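Local coordinates for muramoyltetrapeptide carboxypeptidase (Oxalobacter formigenes OXCC13, PDB 6UUK), which probably acts as a serine-type carboxypeptidase that cleaves the terminal D-amino acid from muramoyl tetrapeptides during peptidoglycan turnover, at residues G266-Q271 with S302-P307. Sequence-based numbering, arbitrary orientation.
Sequences GILKKQ and SRLSIP
Leu304 and Ile306 pack against Leu268 and the backbone around Gln271, joining the turn after helix 252-264 to the one after helix 293-303. Arg303, the last residue of helix 293-303, has NH1 6.4 Å from Lys269 NZ of the other turn, without contact. Each has a long, weak ion pair with Asp263, a shared acid that probably offsets their like charge. Leu304 is the first residue to leave the helical conformation. Its CD2 lies 3.8 Å from Leu268 CD1, and its CD1 lies 4.0 Å from that same methyl, so one methyl of Leu268 meets both branches of Leu304 as the side chains cross obliquely. The two backbones come nearest at Ser305 CA and Lys269 CA, 6.7 Å apart. Ile306 then points toward the other turn. Its chi1 of 66° sets CG1 between the backbone N and carbonyl carbon and leaves CG2 beside the N, anti to the carbonyl carbon; from these two branches CD1 and CG2 both come to Leu268 O, each at 3.4 Å. CG2 also approaches Gln271 O at 3.3 Å, and CD1 stands 4.4 Å from Leu268 CB, adding a looser apolar touch. The amide of Gln271 leads away from Ile306: OE1 accepts from Trp219 NE1, while NE2 donates to Ile238 O and weakly to Ile267 O. Leu274, which touches both Leu304 and Ile306, shares a backbone hydrogen bond with Pro307 where strand 308-310 joins parallel strand 273-280. The segments thus link the helix-to-strand turns of two successive beta-alpha-beta crossovers in the C-terminal domain, away from the predicted catalytic residues. With no hydrogen bond crossing between them, their direct contact rests on van der Waals packing, partly methyl to methyl and partly methyl to carbonyl oxygen.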
# COMPACT_ATOMS: atom_id res chain seq x y z
N GLY B 266 10.70 9.81 -3.36
CA GLY B 266 11.20 10.88 -4.20
C GLY B 266 10.35 11.20 -5.41
O GLY B 266 10.82 11.93 -6.29
N ILE B 267 9.13 10.68 -5.49
CA ILE B 267 8.30 10.90 -6.67
C ILE B 267 7.67 12.29 -6.64
O ILE B 267 7.63 12.98 -7.67
CB ILE B 267 7.23 9.80 -6.78
CG1 ILE B 267 7.89 8.41 -6.74
CG2 ILE B 267 6.41 9.97 -8.04
CD1 ILE B 267 8.89 8.19 -7.85
N LEU B 268 7.19 12.72 -5.48
CA LEU B 268 6.48 14.00 -5.40
C LEU B 268 7.42 15.19 -5.53
O LEU B 268 6.98 16.28 -5.93
CB LEU B 268 5.70 14.09 -4.09
CG LEU B 268 4.76 12.92 -3.77
CD1 LEU B 268 3.97 13.19 -2.50
CD2 LEU B 268 3.83 12.65 -4.94
N LYS B 269 8.70 15.01 -5.21
CA LYS B 269 9.63 16.14 -5.24
C LYS B 269 9.92 16.61 -6.66
O LYS B 269 10.27 17.78 -6.86
CB LYS B 269 10.94 15.75 -4.55
CG LYS B 269 10.76 15.15 -3.16
CD LYS B 269 12.08 14.66 -2.60
CE LYS B 269 11.89 13.93 -1.28
NZ LYS B 269 11.30 14.82 -0.24
N LYS B 270 9.77 15.73 -7.65
CA LYS B 270 10.10 16.07 -9.03
C LYS B 270 8.93 16.68 -9.79
O LYS B 270 9.15 17.41 -10.76
CB LYS B 270 10.59 14.82 -9.78
CG LYS B 270 11.51 13.93 -8.96
CD LYS B 270 12.02 12.77 -9.79
CE LYS B 270 12.65 11.70 -8.92
NZ LYS B 270 13.69 12.25 -8.00
N GLN B 271 7.70 16.39 -9.38
CA GLN B 271 6.53 16.87 -10.11
C GLN B 271 6.35 18.38 -9.90
O GLN B 271 6.95 18.99 -9.01
CB GLN B 271 5.28 16.12 -9.67
CG GLN B 271 5.46 14.61 -9.61
CD GLN B 271 5.90 14.02 -10.94
OE1 GLN B 271 5.41 14.41 -12.00
NE2 GLN B 271 6.84 13.08 -10.88
N SER B 302 2.07 21.51 4.15
CA SER B 302 3.22 21.96 4.93
C SER B 302 4.43 21.07 4.71
O SER B 302 5.57 21.55 4.74
CB SER B 302 2.85 22.02 6.41
OG SER B 302 1.81 22.95 6.65
N ARG B 303 4.21 19.77 4.50
CA ARG B 303 5.31 18.84 4.26
C ARG B 303 5.81 18.93 2.82
O ARG B 303 7.02 19.04 2.59
CB ARG B 303 4.88 17.42 4.60
CG ARG B 303 5.74 16.33 3.96
CD ARG B 303 7.15 16.32 4.51
NE ARG B 303 7.23 15.70 5.83
CZ ARG B 303 7.52 14.42 6.03
NH1 ARG B 303 7.76 13.62 5.00
NH2 ARG B 303 7.57 13.94 7.26
N LEU B 304 4.90 18.87 1.86
CA LEU B 304 5.30 18.84 0.46
C LEU B 304 5.87 20.18 0.02
O LEU B 304 5.52 21.24 0.55
CB LEU B 304 4.12 18.47 -0.43
CG LEU B 304 3.52 17.08 -0.25
CD1 LEU B 304 2.57 16.75 -1.39
CD2 LEU B 304 4.61 16.03 -0.13
N SER B 305 6.77 20.13 -0.96
CA SER B 305 7.36 21.32 -1.56
C SER B 305 6.65 21.75 -2.84
O SER B 305 6.93 22.84 -3.35
CB SER B 305 8.84 21.08 -1.86
OG SER B 305 9.02 19.98 -2.74
N ILE B 306 5.74 20.93 -3.36
CA ILE B 306 5.00 21.26 -4.58
C ILE B 306 3.59 21.69 -4.19
O ILE B 306 3.09 21.30 -3.12
CB ILE B 306 4.96 20.06 -5.54
CG1 ILE B 306 4.15 18.91 -4.95
CG2 ILE B 306 6.38 19.61 -5.87
CD1 ILE B 306 3.95 17.75 -5.90
N PRO B 307 2.91 22.51 -5.00
CA PRO B 307 1.54 22.90 -4.66
C PRO B 307 0.57 21.74 -4.82
O PRO B 307 0.69 20.94 -5.75
CB PRO B 307 1.24 24.03 -5.65
CG PRO B 307 2.14 23.75 -6.81
CD PRO B 307 3.39 23.17 -6.22